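Local coordinates for protein metallophosphoesterase (Clostridium thermocellum, PDB 4J6O) that probably removes 2',3' phosphates from RNA ends as the manganese-dependent phosphatase component of the bacterial Pnkp-Hen1 RNA repair system, at residues 10-21 with 58-69. Numbering follows the deposited sequence.
With MN (manganese (II) ion), chain J.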
loop_
_atom_site.group_PDB
_atom_site.type_symbol
_atom_site.label_atom_id
_atom_site.label_comp_id
_atom_site.label_asym_id
_atom_site.label_seq_id
_atom_site.Cartn_x
_atom_site.Cartn_y
_atom_site.Cartn_z
ATOM N N GLU A 10 -3.824 -18.610 4.023
ATOM C CA GLU A 10 -2.491 -18.021 4.052
ATOM C C GLU A 10 -2.131 -17.609 5.479
ATOM O O GLU A 10 -2.735 -16.678 6.052
ATOM C CB GLU A 10 -2.420 -16.830 3.100
ATOM C CG GLU A 10 -2.507 -17.198 1.620
ATOM C CD GLU A 10 -1.194 -17.769 1.065
ATOM O OE1 GLU A 10 -0.089 -17.328 1.493
ATOM O OE2 GLU A 10 -1.279 -18.670 0.195
ATOM N N HIS A 11 -1.136 -18.286 6.057
ATOM C CA HIS A 11 -0.883 -18.074 7.478
ATOM C C HIS A 11 0.354 -17.225 7.755
ATOM O O HIS A 11 0.547 -16.790 8.875
ATOM C CB HIS A 11 -0.842 -19.423 8.219
ATOM C CG HIS A 11 -2.061 -20.265 7.979
ATOM N ND1 HIS A 11 -3.281 -19.984 8.555
ATOM C CD2 HIS A 11 -2.259 -21.343 7.184
ATOM C CE1 HIS A 11 -4.173 -20.876 8.150
ATOM N NE2 HIS A 11 -3.578 -21.714 7.318
ATOM N N GLY A 12 1.156 -16.965 6.721
ATOM C CA GLY A 12 2.347 -16.155 6.858
ATOM C C GLY A 12 3.444 -17.061 7.371
ATOM O O GLY A 12 3.336 -18.269 7.206
ATOM N N PRO A 13 4.444 -16.498 8.052
ATOM C CA PRO A 13 4.542 -15.085 8.467
ATOM C C PRO A 13 4.494 -14.036 7.362
ATOM O O PRO A 13 4.859 -14.355 6.230
ATOM C CB PRO A 13 5.951 -14.999 9.068
ATOM C CG PRO A 13 6.188 -16.386 9.602
ATOM C CD PRO A 13 5.562 -17.300 8.574
ATOM N N PHE A 14 4.099 -12.810 7.712
ATOM C CA PHE A 14 4.009 -11.735 6.709
ATOM C C PHE A 14 4.765 -10.544 7.219
ATOM O O PHE A 14 4.850 -10.321 8.422
ATOM C CB PHE A 14 2.559 -11.247 6.539
ATOM C CG PHE A 14 1.610 -12.307 6.111
ATOM C CD1 PHE A 14 1.699 -12.850 4.852
ATOM C CD2 PHE A 14 0.608 -12.756 6.979
ATOM C CE1 PHE A 14 0.799 -13.818 4.444
ATOM C CE2 PHE A 14 -0.311 -13.692 6.572
ATOM C CZ PHE A 14 -0.209 -14.262 5.323
ATOM N N ASP A 15 5.328 -9.773 6.294
ATOM C CA ASP A 15 5.873 -8.466 6.631
ATOM C C ASP A 15 5.073 -7.481 5.836
ATOM O O ASP A 15 5.012 -7.572 4.600
ATOM C CB ASP A 15 7.353 -8.429 6.294
ATOM C CG ASP A 15 8.132 -9.419 7.140
ATOM O OD1 ASP A 15 7.980 -9.388 8.368
ATOM O OD2 ASP A 15 8.864 -10.230 6.559
ATOM N N ILE A 16 4.369 -6.636 6.571
ATOM C CA ILE A 16 3.319 -5.778 5.983
ATOM C C ILE A 16 3.866 -4.363 5.871
ATOM O O ILE A 16 4.366 -3.821 6.858
ATOM C CB ILE A 16 2.056 -5.785 6.868
ATOM C CG1 ILE A 16 1.589 -7.226 7.133
ATOM C CG2 ILE A 16 0.933 -4.964 6.184
ATOM C CD1 ILE A 16 0.507 -7.314 8.165
ATOM N N ILE A 17 3.863 -3.787 4.660
ATOM C CA ILE A 17 4.665 -2.555 4.428
ATOM C C ILE A 17 3.695 -1.427 4.007
ATOM O O ILE A 17 2.821 -1.627 3.148
ATOM C CB ILE A 17 5.713 -2.785 3.334
ATOM C CG1 ILE A 17 6.778 -3.778 3.871
ATOM C CG2 ILE A 17 6.452 -1.490 2.990
ATOM C CD1 ILE A 17 7.837 -4.181 2.909
ATOM N N GLY A 18 3.884 -0.243 4.596
ATOM C CA GLY A 18 3.017 0.907 4.321
ATOM C C GLY A 18 3.399 1.645 3.044
ATOM O O GLY A 18 4.129 1.157 2.194
ATOM N N ASP A 19 2.821 2.843 2.885
ATOM C CA ASP A 19 2.932 3.549 1.607
ATOM C C ASP A 19 4.376 3.832 1.216
ATOM O O ASP A 19 5.133 4.476 1.960
ATOM C CB ASP A 19 2.247 4.910 1.737
ATOM C CG ASP A 19 0.834 4.830 2.209
ATOM O OD1 ASP A 19 0.457 4.112 3.182
ATOM O OD2 ASP A 19 0.026 5.625 1.610
ATOM N N ILE A 20 4.695 3.426 0.001
ATOM C CA ILE A 20 6.022 3.571 -0.528
ATOM C C ILE A 20 6.227 4.836 -1.355
ATOM O O ILE A 20 7.273 5.473 -1.221
ATOM C CB ILE A 20 6.389 2.316 -1.330
ATOM C CG1 ILE A 20 6.389 1.082 -0.374
ATOM C CG2 ILE A 20 7.724 2.485 -2.034
ATOM C CD1 ILE A 20 6.259 -0.276 -1.132
ATOM N N HIS A 21 5.180 5.193 -2.164
ATOM C CA HIS A 21 5.218 6.455 -2.913
ATOM C C HIS A 21 6.617 6.674 -3.545
ATOM O O HIS A 21 7.253 7.727 -3.371
ATOM C CB HIS A 21 4.847 7.626 -2.000
ATOM C CG HIS A 21 3.391 7.688 -1.689
ATOM N ND1 HIS A 21 2.435 7.741 -2.683
ATOM C CD2 HIS A 21 2.724 7.737 -0.515
ATOM C CE1 HIS A 21 1.237 7.757 -2.134
ATOM N NE2 HIS A 21 1.381 7.775 -0.820
ATOM N N ARG A 58 9.217 -16.129 4.585
ATOM C CA ARG A 58 8.301 -15.026 4.911
ATOM C C ARG A 58 7.780 -14.417 3.628
ATOM O O ARG A 58 8.410 -14.544 2.585
ATOM C CB ARG A 58 9.016 -13.967 5.752
ATOM C CG ARG A 58 9.563 -14.540 7.047
ATOM C CD ARG A 58 10.069 -13.428 7.959
ATOM N NE ARG A 58 8.978 -12.607 8.510
ATOM C CZ ARG A 58 8.357 -12.805 9.677
ATOM N NH1 ARG A 58 7.419 -11.926 10.049
ATOM N NH2 ARG A 58 8.716 -13.836 10.499
ATOM N N LYS A 59 6.613 -13.775 3.720
ATOM C CA LYS A 59 5.948 -13.140 2.556
ATOM C C LYS A 59 5.642 -11.702 2.895
ATOM O O LYS A 59 5.446 -11.391 4.028
ATOM C CB LYS A 59 4.677 -13.876 2.159
ATOM C CG LYS A 59 4.971 -15.326 1.683
ATOM C CD LYS A 59 3.785 -15.876 0.909
ATOM C CE LYS A 59 4.133 -17.317 0.469
ATOM N NZ LYS A 59 3.101 -17.909 -0.414
ATOM N N VAL A 60 5.623 -10.855 1.882
ATOM C CA VAL A 60 5.358 -9.429 2.059
ATOM C C VAL A 60 3.917 -9.123 1.660
ATOM O O VAL A 60 3.419 -9.593 0.612
ATOM C CB VAL A 60 6.288 -8.563 1.178
ATOM C CG1 VAL A 60 5.911 -7.038 1.339
ATOM C CG2 VAL A 60 7.753 -8.768 1.530
ATOM N N LEU A 61 3.293 -8.242 2.435
ATOM C CA LEU A 61 1.974 -7.709 2.062
ATOM C C LEU A 61 2.099 -6.207 1.908
ATOM O O LEU A 61 2.406 -5.529 2.878
ATOM C CB LEU A 61 0.951 -8.013 3.164
ATOM C CG LEU A 61 0.759 -9.484 3.508
ATOM C CD1 LEU A 61 -0.290 -9.559 4.623
ATOM C CD2 LEU A 61 0.318 -10.317 2.310
ATOM N N PHE A 62 1.910 -5.700 0.680
ATOM C CA PHE A 62 2.041 -4.253 0.440
ATOM C C PHE A 62 0.681 -3.641 0.595
ATOM O O PHE A 62 -0.292 -4.181 0.060
ATOM C CB PHE A 62 2.570 -3.981 -0.972
ATOM C CG PHE A 62 4.028 -4.358 -1.187
ATOM C CD1 PHE A 62 5.054 -3.543 -0.723
ATOM C CD2 PHE A 62 4.377 -5.539 -1.857
ATOM C CE1 PHE A 62 6.404 -3.903 -0.928
ATOM C CE2 PHE A 62 5.742 -5.894 -2.053
ATOM C CZ PHE A 62 6.747 -5.067 -1.588
ATOM N N LEU A 63 0.642 -2.476 1.251
ATOM C CA LEU A 63 -0.628 -1.790 1.551
ATOM C C LEU A 63 -0.997 -0.795 0.464
ATOM O O LEU A 63 -2.036 -0.089 0.564
ATOM C CB LEU A 63 -0.587 -1.137 2.908
ATOM C CG LEU A 63 -0.415 -2.089 4.080
ATOM C CD1 LEU A 63 -0.472 -1.275 5.385
ATOM C CD2 LEU A 63 -1.553 -3.106 4.062
ATOM N N GLY A 64 -0.205 -0.791 -0.583
ATOM C CA GLY A 64 -0.477 0.023 -1.758
ATOM C C GLY A 64 0.071 1.435 -1.651
ATOM O O GLY A 64 0.917 1.734 -0.778
ATOM N N ASP A 65 -0.394 2.313 -2.517
ATOM C CA ASP A 65 0.177 3.674 -2.712
ATOM C C ASP A 65 1.666 3.528 -3.040
ATOM O O ASP A 65 2.554 4.084 -2.384
ATOM C CB ASP A 65 -0.066 4.579 -1.518
ATOM C CG ASP A 65 -1.339 5.457 -1.705
ATOM O OD1 ASP A 65 -2.081 5.159 -2.651
ATOM O OD2 ASP A 65 -1.590 6.387 -0.927
ATOM N N LEU A 66 1.919 2.709 -4.062
ATOM C CA LEU A 66 3.285 2.473 -4.620
ATOM C C LEU A 66 3.779 3.655 -5.427
ATOM O O LEU A 66 4.994 3.907 -5.485
ATOM C CB LEU A 66 3.241 1.228 -5.547
ATOM C CG LEU A 66 2.637 -0.023 -4.958
ATOM C CD1 LEU A 66 2.716 -1.101 -6.078
ATOM C CD2 LEU A 66 3.378 -0.478 -3.700
ATOM N N VAL A 67 2.831 4.398 -6.030
ATOM C CA VAL A 67 3.188 5.429 -6.985
ATOM C C VAL A 67 2.968 6.824 -6.432
ATOM O O VAL A 67 2.459 6.978 -5.337
ATOM C CB VAL A 67 2.362 5.230 -8.292
ATOM C CG1 VAL A 67 2.559 3.793 -8.852
ATOM C CG2 VAL A 67 0.874 5.439 -8.023
ATOM N N ASP A 68 3.459 7.826 -7.177
ATOM C CA ASP A 68 3.350 9.263 -6.862
ATOM C C ASP A 68 4.394 9.758 -5.886
ATOM O O ASP A 68 4.849 8.998 -5.020
ATOM C CB ASP A 68 1.944 9.618 -6.367
ATOM C CG ASP A 68 0.881 9.509 -7.490
ATOM O OD1 ASP A 68 1.223 9.122 -8.622
ATOM O OD2 ASP A 68 -0.292 9.773 -7.186
ATOM N N ARG A 69 4.831 11.004 -6.095
ATOM C CA ARG A 69 5.628 11.813 -5.162
ATOM C C ARG A 69 7.106 11.526 -5.182
ATOM O O ARG A 69 7.925 12.428 -5.358
ATOM C CB ARG A 69 5.163 11.737 -3.716
ATOM C CG ARG A 69 3.753 12.315 -3.498
ATOM C CD ARG A 69 3.397 12.312 -2.030
ATOM N NE ARG A 69 2.090 12.954 -1.775
ATOM C CZ ARG A 69 1.005 12.299 -1.383
ATOM N NH1 ARG A 69 1.017 10.969 -1.241
ATOM N NH2 ARG A 69 -0.137 12.964 -1.157
HETATM MN MN MN J . -0.430 7.451 0.545
HETATM O O HOH W 1 2.829 -0.409 0.064
HETATM O O HOH W 2 -0.410 1.969 1.745
HETATM O O HOH W 3 0.676 8.513 2.271
#
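Pro13, behind a cis peptide bond, lays CB over one face of the Arg58 guanidinium, 3.3 Å from CZ. From here strands 14-17 and 59-62 run parallel, with backbone hydrogen bonds from Lys59 N to Pro13 O at one end through to Leu63 N to Ile17 O at the other. Leu61 CD1 sits over the Phe14 ring, 4.0 Å from its centroid. A bend in the Arg58 chain (chi3 70°) brings its guanidinium side-on to Asp15: NE reaches OD2 and NH1 reaches OD1, each at 3.1 Å, the first on the syn side and the second from above the carboxylate plane. Tyr36 OH also bonds Asp15 OD2, and Glu240 forms a salt bridge with Arg58 NH2. Ile16 packs alongside Leu61; on the other face Ile17 CD1 touches Val60 and Phe62. Past the strands, Asp19 OD2 and Asp65 OD2 each bind manganese at 2.2 Å. Ile20 CD1 comes within 3.5 Å of Phe62 CD1. His21 NE2 binds the metal at 2.3 Å and ND1 donates a hydrogen bond to Val67 O, 2.8 Å, together holding the ring's rotation, while Arg69 NH1 lies over one ring face. Such metal ligands on loops after parallel strands characterise calcineurin-like phosphoesterases. In its five-stranded mixed sheet the pair lies between strands 89-91 and 232-238; strand 151-154 covers the Phe14-Leu61 face, helices 24-33 and 73-86 the Val60-Phe62 face.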